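Local coordinates for protein GRMZM2G135359 pseudokinase (Zea mays, PDB 6CPY) that is a receptor-like pseudokinase, represented here by its nucleotide-free kinase domain, that may bind ATP as kinase relatives do, although kinase activity is doubtful, at residues T39-E42 / D43-N46; A155-L158 / E159-Q163; G252-L256 / E257-D261. One frame throughout, in Å; residues are numbered along the deposited sequence.

Interaction 1: T39-E42 / D43-N46; sequences TACE and DFSN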
ATOM      1  N   THR A  39     -10.415 -24.096  -3.136  1.00 32.16           N
ATOM      2  CA  THR A  39      -9.322 -24.905  -3.670  1.00 33.43           C
ATOM      3  C   THR A  39      -8.014 -24.105  -3.630  1.00 31.62           C
ATOM      4  O   THR A  39      -6.995 -24.572  -3.102  1.00 30.86           O
ATOM      5  CB  THR A  39      -9.623 -25.355  -5.114  1.00 36.17           C
ATOM      6  OG1 THR A  39     -10.856 -26.099  -5.136  1.00 38.08           O
ATOM      7  CG2 THR A  39      -8.496 -26.222  -5.666  1.00 37.20           C
ATOM      8  N   ALA A  40      -8.061 -22.892  -4.164  1.00 29.73           N
ATOM      9  CA  ALA A  40      -6.860 -22.053  -4.247  1.00 29.64           C
ATOM     10  C   ALA A  40      -6.221 -21.774  -2.887  1.00 29.09           C
ATOM     11  O   ALA A  40      -4.993 -21.731  -2.788  1.00 29.88           O
ATOM     12  CB  ALA A  40      -7.180 -20.749  -4.948  1.00 29.69           C
ATOM     13  N   CYS A  41      -7.039 -21.579  -1.856  1.00 29.97           N
ATOM     14  CA  CYS A  41      -6.547 -21.238  -0.517  1.00 30.71           C
ATOM     15  C   CYS A  41      -6.614 -22.373   0.498  1.00 32.33           C
ATOM     16  O   CYS A  41      -6.562 -22.110   1.695  1.00 30.75           O
ATOM     17  CB  CYS A  41      -7.328 -20.053   0.047  1.00 31.10           C
ATOM     18  SG  CYS A  41      -7.362 -18.631  -1.044  1.00 30.25           S
ATOM     19  N   GLU A  42      -6.728 -23.618   0.035  1.00 35.39           N
ATOM     20  CA  GLU A  42      -6.805 -24.777   0.938  1.00 39.22           C
ATOM     21  C   GLU A  42      -7.860 -24.552   2.017  1.00 38.35           C
ATOM     22  O   GLU A  42      -7.581 -24.690   3.207  1.00 37.27           O
ATOM     23  CB  GLU A  42      -5.446 -25.050   1.601  1.00 42.73           C
ATOM     24  CG  GLU A  42      -4.270 -25.180   0.645  1.00 47.00           C
ATOM     25  CD  GLU A  42      -4.102 -26.577   0.087  1.00 52.63           C
ATOM     26  OE1 GLU A  42      -5.117 -27.296  -0.070  1.00 58.44           O
ATOM     27  OE2 GLU A  42      -2.944 -26.955  -0.203  1.00 53.64           O
ATOM     28  N   ASP A  43      -9.062 -24.174   1.589  1.00 38.52           N
ATOM     29  CA  ASP A  43     -10.156 -23.834   2.499  1.00 42.48           C
ATOM     30  C   ASP A  43      -9.758 -22.786   3.560  1.00 40.83           C
ATOM     31  O   ASP A  43     -10.164 -22.868   4.715  1.00 40.34           O
ATOM     32  CB  ASP A  43     -10.733 -25.108   3.150  1.00 46.79           C
ATOM     33  CG  ASP A  43     -11.507 -25.975   2.157  1.00 51.58           C
ATOM     34  OD1 ASP A  43     -12.475 -25.468   1.547  1.00 57.64           O
ATOM     35  OD2 ASP A  43     -11.162 -27.169   2.000  1.00 53.65           O
ATOM     36  N   PHE A  44      -8.967 -21.796   3.149  1.00 39.58           N
ATOM     37  CA  PHE A  44      -8.608 -20.661   4.001  1.00 39.08           C
ATOM     38  C   PHE A  44      -7.865 -21.069   5.290  1.00 40.75           C
ATOM     39  O   PHE A  44      -8.134 -20.545   6.374  1.00 39.97           O
ATOM     40  CB  PHE A  44      -9.857 -19.811   4.280  1.00 38.54           C
ATOM     41  CG  PHE A  44     -10.630 -19.471   3.032  1.00 38.12           C
ATOM     42  CD1 PHE A  44     -10.167 -18.490   2.159  1.00 38.14           C
ATOM     43  CD2 PHE A  44     -11.783 -20.160   2.700  1.00 37.84           C
ATOM     44  CE1 PHE A  44     -10.859 -18.188   0.993  1.00 38.61           C
ATOM     45  CE2 PHE A  44     -12.475 -19.868   1.533  1.00 38.67           C
ATOM     46  CZ  PHE A  44     -12.013 -18.884   0.678  1.00 37.92           C
ATOM     47  N   SER A  45      -6.897 -21.970   5.139  1.00 40.90           N
ATOM     48  CA  SER A  45      -6.120 -22.511   6.262  1.00 41.50           C
ATOM     49  C   SER A  45      -4.716 -21.922   6.367  1.00 42.09           C
ATOM     50  O   SER A  45      -3.989 -22.230   7.311  1.00 44.13           O
ATOM     51  CB  SER A  45      -6.017 -24.033   6.145  1.00 41.33           C
ATOM     52  OG  SER A  45      -5.440 -24.425   4.908  1.00 42.64           O
ATOM     53  N   ASN A  46      -4.333 -21.070   5.420  1.00 40.18           N
ATOM     54  CA  ASN A  46      -2.978 -20.537   5.371  1.00 41.41           C
ATOM     55  C   ASN A  46      -3.001 -19.014   5.536  1.00 41.39           C
ATOM     56  O   ASN A  46      -3.218 -18.283   4.575  1.00 36.85           O
ATOM     57  CB  ASN A  46      -2.337 -20.945   4.043  1.00 44.22           C
ATOM     58  CG  ASN A  46      -0.847 -20.694   4.002  1.00 48.46           C
ATOM     59  OD1 ASN A  46      -0.244 -20.262   4.985  1.00 53.94           O
ATOM     60  ND2 ASN A  46      -0.238 -20.966   2.847  1.00 51.46           N
TER
HETATM   61  O   HOH W   1      -5.425 -20.057   3.018  1.00 30.38           O
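A Schellman motif ends helix 34-40 here, and C41 and E42 meet F44 and S45 in the turn that follows it. The motif is defined by two backbone pairs, E42 N with T39 O and D43 N with E38 O, and by the positive phi of E42. D43 and F44 also have positive phi, so the chain winds briefly with left-handed backbone angles before strand 47-50. C41 O faces this turn: F44 N reaches it at 2.8 Å and S45 N at 3.5 Å, both weak bonds. A water lies 2.7 Å from C41 O, probably as donor, and accepts from N46 N at 2.8 Å, bridging the turn. A side-chain bond runs from S45 OG to E42 O, 2.7 Å; with chi1 at 57°, OG sits between its own N and carbonyl carbon and meets E42 O at a C=O...OG angle of 140°. On another side of the turn, C41 CB lies 3.9 Å from F44 CD1, and C41 SG is 4.9 Å from the F44 ring centroid, an oblique sulfur-aromatic contact 50° off the ring normal. The F44 ring also meets Y57 edge-to-face, and N46 bonds through its backbone to K58, which joins the turn to strand 54-60. Chemically, C41 O takes two weak amide bonds and a water, while E42 O is bonded by the S45 hydroxyl, so the turn relies on several modest links.

Interaction 2: A155-L158 / E159-Q163; sequences AYCL and EHMHQ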
ATOM      1  N   ALA A 155       6.836   6.251  -4.701  1.00 25.39           N
ATOM      2  CA  ALA A 155       6.534   7.544  -5.298  1.00 26.15           C
ATOM      3  C   ALA A 155       5.793   7.409  -6.632  1.00 26.40           C
ATOM      4  O   ALA A 155       4.818   8.122  -6.863  1.00 26.87           O
ATOM      5  CB  ALA A 155       7.803   8.365  -5.476  1.00 26.00           C
ATOM      6  N   TYR A 156       6.238   6.495  -7.492  1.00 27.02           N
ATOM      7  CA  TYR A 156       5.589   6.287  -8.803  1.00 28.13           C
ATOM      8  C   TYR A 156       4.147   5.802  -8.649  1.00 29.54           C
ATOM      9  O   TYR A 156       3.280   6.219  -9.410  1.00 29.25           O
ATOM     10  CB  TYR A 156       6.349   5.293  -9.675  1.00 28.28           C
ATOM     11  CG  TYR A 156       7.637   5.805 -10.295  1.00 28.74           C
ATOM     12  CD1 TYR A 156       7.692   7.049 -10.933  1.00 30.91           C
ATOM     13  CD2 TYR A 156       8.784   5.013 -10.308  1.00 30.34           C
ATOM     14  CE1 TYR A 156       8.872   7.505 -11.515  1.00 32.40           C
ATOM     15  CE2 TYR A 156       9.962   5.453 -10.906  1.00 31.68           C
ATOM     16  CZ  TYR A 156      10.005   6.704 -11.491  1.00 32.64           C
ATOM     17  OH  TYR A 156      11.181   7.145 -12.068  1.00 34.97           O
ATOM     18  N   CYS A 157       3.905   4.930  -7.673  1.00 29.51           N
ATOM     19  CA  CYS A 157       2.538   4.469  -7.382  1.00 29.60           C
ATOM     20  C   CYS A 157       1.664   5.630  -6.904  1.00 29.52           C
ATOM     21  O   CYS A 157       0.562   5.869  -7.435  1.00 28.79           O
ATOM     22  CB  CYS A 157       2.549   3.363  -6.322  1.00 29.32           C
ATOM     23  SG  CYS A 157       0.902   2.695  -5.983  1.00 29.26           S
ATOM     24  N   LEU A 158       2.156   6.369  -5.916  1.00 29.13           N
ATOM     25  CA  LEU A 158       1.380   7.477  -5.363  1.00 30.14           C
ATOM     26  C   LEU A 158       1.077   8.555  -6.413  1.00 30.36           C
ATOM     27  O   LEU A 158      -0.014   9.146  -6.403  1.00 32.12           O
ATOM     28  CB  LEU A 158       2.079   8.087  -4.145  1.00 31.73           C
ATOM     29  CG  LEU A 158       1.827   7.423  -2.780  1.00 32.32           C
ATOM     30  CD1 LEU A 158       1.883   5.911  -2.838  1.00 35.15           C
ATOM     31  CD2 LEU A 158       2.812   7.945  -1.752  1.00 32.61           C
ATOM     32  N   GLU A 159       2.039   8.816  -7.295  1.00 31.63           N
ATOM     33  CA  GLU A 159       1.856   9.770  -8.398  1.00 34.18           C
ATOM     34  C   GLU A 159       0.770   9.258  -9.355  1.00 34.42           C
ATOM     35  O   GLU A 159      -0.086  10.022  -9.818  1.00 32.65           O
ATOM     36  CB  GLU A 159       3.170   9.965  -9.156  1.00 37.72           C
ATOM     37  CG  GLU A 159       3.105  10.932 -10.340  1.00 41.45           C
ATOM     38  CD  GLU A 159       4.375  10.934 -11.181  1.00 46.76           C
ATOM     39  OE1 GLU A 159       5.044   9.879 -11.293  1.00 49.06           O
ATOM     40  OE2 GLU A 159       4.703  11.996 -11.752  1.00 51.86           O
ATOM     41  N   HIS A 160       0.814   7.963  -9.655  1.00 33.51           N
ATOM     42  CA  HIS A 160      -0.173   7.367 -10.548  1.00 35.18           C
ATOM     43  C   HIS A 160      -1.569   7.419  -9.930  1.00 35.73           C
ATOM     44  O   HIS A 160      -2.543   7.759 -10.611  1.00 36.51           O
ATOM     45  CB  HIS A 160       0.206   5.929 -10.906  1.00 36.79           C
ATOM     46  CG  HIS A 160      -0.693   5.323 -11.936  1.00 37.42           C
ATOM     47  ND1 HIS A 160      -1.570   4.300 -11.646  1.00 40.45           N
ATOM     48  CD2 HIS A 160      -0.888   5.629 -13.239  1.00 38.80           C
ATOM     49  CE1 HIS A 160      -2.251   3.986 -12.735  1.00 40.32           C
ATOM     50  NE2 HIS A 160      -1.857   4.777 -13.716  1.00 40.56           N
ATOM     51  N   MET A 161      -1.640   7.152  -8.652  1.00 36.29           N
ATOM     52  CA  MET A 161      -2.853   7.201  -7.893  1.00 41.07           C
ATOM     53  C   MET A 161      -3.483   8.587  -7.964  1.00 42.26           C
ATOM     54  O   MET A 161      -4.658   8.712  -8.142  1.00 40.97           O
ATOM     55  CB  MET A 161      -2.501   6.921  -6.452  1.00 45.71           C
ATOM     56  CG  MET A 161      -3.386   6.005  -5.693  1.00 49.47           C
ATOM     57  SD  MET A 161      -2.656   4.387  -5.609  1.00 58.06           S
ATOM     58  CE  MET A 161      -3.077   3.882  -7.259  1.00 54.53           C
ATOM     59  N   HIS A 162      -2.673   9.606  -7.769  1.00 40.60           N
ATOM     60  CA  HIS A 162      -3.121  10.991  -7.834  1.00 44.95           C
ATOM     61  C   HIS A 162      -3.516  11.394  -9.250  1.00 44.12           C
ATOM     62  O   HIS A 162      -4.450  12.162  -9.427  1.00 45.97           O
ATOM     63  CB  HIS A 162      -2.039  11.953  -7.332  1.00 45.91           C
ATOM     64  CG  HIS A 162      -2.381  13.393  -7.554  1.00 50.43           C
ATOM     65  ND1 HIS A 162      -3.223  14.094  -6.718  1.00 52.49           N
ATOM     66  CD2 HIS A 162      -2.036  14.251  -8.543  1.00 52.89           C
ATOM     67  CE1 HIS A 162      -3.360  15.329  -7.167  1.00 55.24           C
ATOM     68  NE2 HIS A 162      -2.649  15.449  -8.274  1.00 54.68           N
ATOM     69  N   GLN A 163      -2.787  10.893 -10.245  1.00 45.32           N
ATOM     70  CA  GLN A 163      -3.103  11.145 -11.651  1.00 47.19           C
ATOM     71  C   GLN A 163      -4.498  10.611 -11.995  1.00 49.87           C
ATOM     72  O   GLN A 163      -5.274  11.272 -12.694  1.00 50.06           O
ATOM     73  CB  GLN A 163      -2.046  10.488 -12.541  1.00 48.39           C
ATOM     74  CG  GLN A 163      -2.029  10.960 -13.984  1.00 51.69           C
ATOM     75  CD  GLN A 163      -1.048  10.177 -14.845  1.00 54.61           C
ATOM     76  OE1 GLN A 163      -0.621   9.071 -14.491  1.00 57.39           O
ATOM     77  NE2 GLN A 163      -0.692  10.746 -15.989  1.00 55.29           N
TER
HETATM   78  O   HOH W   2       3.726   7.531 -11.681  1.00 38.74           O
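At the edge of the Y156 ring, near its plane and not over either face, lies OE1 of E159, 3.9 Å from CD1. The two side chains run side by side in the same direction, and the ring and carboxylate planes are 17° apart, so the carboxylate oxygen faces the ring's C-H rim. E159 gets there by an extended chain whose CG stands trans to the backbone N. Next along the helix, the H160 ring meets that of H100, their planes at about 40°. A water closes the Y156-E159 arrangement, donating to Y156 O and to E159 OE1, each at 2.7 Å. Y156 O also accepts H160 N at 3.0 Å, so one carbonyl serves both a helix bond and the water. At the far end of the ring, Y156 OH is hydrogen-bonded to L306 O near the C terminus.

The evidence for a regular alpha helix is the run of i to i+4 bonds, with E159 N to A155 O at 2.9 Å and M161 N to C157 O at 2.8 Å. Another side of helix 144-164 is apolar: C157 SG and M161 SD approach to 4.0 Å. M161 has chi1 at -137°, away from the staggered values, which suggests that its bent chain is fitted to its surroundings, V98 and L170 among them. L158 turns to I217 and Y221 of helix 214-230 and to V188. Helix 144-164 is the C-lobe helix that packs against helix 214-230, the long helix after the activation segment.

The two sides of the helix differ in chemistry. OE1 of E159 accepts from a water beside an aromatic C-H edge, probably mildly favourable electrostatically, with K294 and A297 of helix 293-304 also touching the side chain, whereas the sulfur pair and L158 make mainly apolar contact.

Interaction 3: G252-L256 / E257-D261; sequences GGMRL and EELID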
ATOM      1  N   GLY A 252      20.579  21.679  11.404  1.00 31.82           N
ATOM      2  CA  GLY A 252      22.002  21.660  11.117  1.00 30.79           C
ATOM      3  C   GLY A 252      22.898  21.140  12.221  1.00 30.58           C
ATOM      4  O   GLY A 252      24.114  21.329  12.143  1.00 30.75           O
ATOM      5  N   GLY A 253      22.326  20.465  13.229  1.00 29.07           N
ATOM      6  CA  GLY A 253      23.092  19.960  14.360  1.00 29.21           C
ATOM      7  C   GLY A 253      23.364  18.466  14.380  1.00 29.78           C
ATOM      8  O   GLY A 253      23.627  17.902  15.444  1.00 30.36           O
ATOM      9  N   MET A 254      23.304  17.817  13.216  1.00 28.67           N
ATOM     10  CA  MET A 254      23.534  16.373  13.140  1.00 29.35           C
ATOM     11  C   MET A 254      24.266  15.945  11.869  1.00 27.44           C
ATOM     12  O   MET A 254      23.888  16.310  10.768  1.00 27.74           O
ATOM     13  CB  MET A 254      22.205  15.612  13.237  1.00 28.39           C
ATOM     14  CG  MET A 254      22.381  14.116  13.420  1.00 29.70           C
ATOM     15  SD  MET A 254      20.834  13.203  13.348  1.00 31.39           S
ATOM     16  CE  MET A 254      19.941  13.976  14.697  1.00 32.28           C
ATOM     17  N   ARG A 255      25.306  15.134  12.046  1.00 30.72           N
ATOM     18  CA  ARG A 255      26.029  14.542  10.927  1.00 31.58           C
ATOM     19  C   ARG A 255      25.147  13.473  10.263  1.00 30.22           C
ATOM     20  O   ARG A 255      24.333  12.841  10.929  1.00 28.89           O
ATOM     21  CB  ARG A 255      27.322  13.900  11.420  1.00 36.71           C
ATOM     22  CG  ARG A 255      28.280  14.872  12.096  1.00 41.84           C
ATOM     23  CD  ARG A 255      29.524  14.161  12.598  1.00 45.96           C
ATOM     24  NE  ARG A 255      30.193  13.419  11.529  1.00 51.55           N
ATOM     25  CZ  ARG A 255      30.925  13.962  10.554  1.00 54.85           C
ATOM     26  NH1 ARG A 255      31.104  15.281  10.474  1.00 56.51           N
ATOM     27  NH2 ARG A 255      31.481  13.172   9.638  1.00 54.96           N
ATOM     28  N   LEU A 256      25.313  13.268   8.959  1.00 30.43           N
ATOM     29  CA  LEU A 256      24.551  12.224   8.267  1.00 31.03           C
ATOM     30  C   LEU A 256      24.817  10.821   8.827  1.00 31.92           C
ATOM     31  O   LEU A 256      23.925   9.972   8.785  1.00 30.56           O
ATOM     32  CB  LEU A 256      24.806  12.244   6.756  1.00 32.27           C
ATOM     33  CG  LEU A 256      24.013  13.227   5.893  1.00 34.93           C
ATOM     34  CD1 LEU A 256      24.570  13.195   4.475  1.00 36.51           C
ATOM     35  CD2 LEU A 256      22.532  12.896   5.887  1.00 34.93           C
ATOM     36  N   GLU A 257      26.018  10.572   9.361  1.00 32.36           N
ATOM     37  CA  GLU A 257      26.315   9.264   9.979  1.00 33.93           C
ATOM     38  C   GLU A 257      25.459   8.976  11.218  1.00 33.10           C
ATOM     39  O   GLU A 257      25.270   7.815  11.586  1.00 32.23           O
ATOM     40  CB  GLU A 257      27.790   9.138  10.381  1.00 37.83           C
ATOM     41  CG  GLU A 257      28.773   9.178   9.226  1.00 40.48           C
ATOM     42  CD  GLU A 257      29.368  10.557   8.996  1.00 44.73           C
ATOM     43  OE1 GLU A 257      28.651  11.569   9.178  1.00 41.62           O
ATOM     44  OE2 GLU A 257      30.563  10.621   8.620  1.00 49.01           O
ATOM     45  N   GLU A 258      24.975  10.022  11.882  1.00 30.18           N
ATOM     46  CA  GLU A 258      24.082   9.844  13.017  1.00 32.19           C
ATOM     47  C   GLU A 258      22.634   9.644  12.552  1.00 30.15           C
ATOM     48  O   GLU A 258      21.865   8.951  13.198  1.00 31.91           O
ATOM     49  CB  GLU A 258      24.185  11.038  13.985  1.00 35.76           C
ATOM     50  CG  GLU A 258      23.250  10.918  15.182  1.00 38.94           C
ATOM     51  CD  GLU A 258      23.518  11.913  16.302  1.00 42.81           C
ATOM     52  OE1 GLU A 258      24.346  12.839  16.134  1.00 45.65           O
ATOM     53  OE2 GLU A 258      22.873  11.758  17.367  1.00 46.89           O
ATOM     54  N   LEU A 259      22.269  10.257  11.438  1.00 28.44           N
ATOM     55  CA  LEU A 259      20.899  10.200  10.938  1.00 28.53           C
ATOM     56  C   LEU A 259      20.582   8.881  10.227  1.00 28.15           C
ATOM     57  O   LEU A 259      19.549   8.250  10.472  1.00 27.42           O
ATOM     58  CB  LEU A 259      20.647  11.358   9.977  1.00 29.07           C
ATOM     59  CG  LEU A 259      19.236  11.422   9.380  1.00 30.02           C
ATOM     60  CD1 LEU A 259      18.243  11.919  10.407  1.00 31.32           C
ATOM     61  CD2 LEU A 259      19.193  12.302   8.150  1.00 32.16           C
ATOM     62  N   ILE A 260      21.472   8.482   9.336  1.00 26.80           N
ATOM     63  CA  ILE A 260      21.182   7.384   8.402  1.00 26.02           C
ATOM     64  C   ILE A 260      21.294   6.024   9.108  1.00 26.38           C
ATOM     65  O   ILE A 260      22.205   5.799   9.898  1.00 26.33           O
ATOM     66  CB  ILE A 260      22.106   7.467   7.169  1.00 26.27           C
ATOM     67  CG1 ILE A 260      21.892   8.795   6.412  1.00 26.98           C
ATOM     68  CG2 ILE A 260      21.875   6.284   6.230  1.00 25.82           C
ATOM     69  CD1 ILE A 260      20.486   9.016   5.867  1.00 28.20           C
ATOM     70  N   ASP A 261      20.346   5.131   8.822  1.00 24.72           N
ATOM     71  CA  ASP A 261      20.298   3.800   9.410  1.00 26.62           C
ATOM     72  C   ASP A 261      21.638   3.069   9.266  1.00 26.51           C
ATOM     73  O   ASP A 261      22.087   2.835   8.156  1.00 25.80           O
ATOM     74  CB  ASP A 261      19.185   2.990   8.717  1.00 25.60           C
ATOM     75  CG  ASP A 261      18.858   1.684   9.428  1.00 26.65           C
ATOM     76  OD1 ASP A 261      19.642   1.230  10.294  1.00 26.03           O
ATOM     77  OD2 ASP A 261      17.799   1.109   9.083  1.00 27.27           O
TER
HETATM   78  O   HOH W   3      26.003  14.224  14.625  1.00 42.18           O
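M254 SD rests against L259 CB at 3.8 Å, and M254 CG lies 3.6 Å from E258 OE1, the M254 and E258 side chains crossing at about a right angle. L256 CD2 approaches L259 CD2 at 4.1 Å and I260 CG1 at 4.2 Å. On an exposed flank, R255 NH2 forms a salt bridge with E257 OE2 at 2.9 Å, entering on the syn side but 28° out of the carboxylate plane; the E257 chain bends at chi2 (97°) to reach it. R255 is the N-cap of the short helix 256-259, where E258 N bonds R255 O at 3.0 Å, and a water accepts from R255 N and donates to E258 OE1 at 2.6 Å. At the other end I260 N reaches L256 O at 2.9 Å. With M254 cut back to alanine, the sulfur and CG would be gone, and a gap is likely to open beside L259 CB and the E258 side chain. This segment of the kinase C-lobe links helix 240-250 to helix 269-282. W245 packs on both M254 and L259, and Y249 on L256 and L259; C276 meets L259 from the other helix. E258 OE2 is salt-bridged to R248, which also bonds G253 O.

From the N terminus, interaction 1 comes first, where helix 34-40 gives way to strand 47-50 in the N-lobe; interaction 2 follows within helix 144-164, and interaction 3 lies between helices 240-250 and 269-282. Each joins adjoining residues, so none closes a long loop; the first shapes the turn after a helix, the second is a run of helix, the third a capped short helix. They stand in series, with no nesting or crossing. The centres of interactions 1 and 2 are about 33 Å apart, on opposite sides of the chain's centre. Interactions 2 and 3 belong to the C-lobe, their nearest atoms about 17 Å apart; a D261-R147 salt bridge connects the third to helix 144-164.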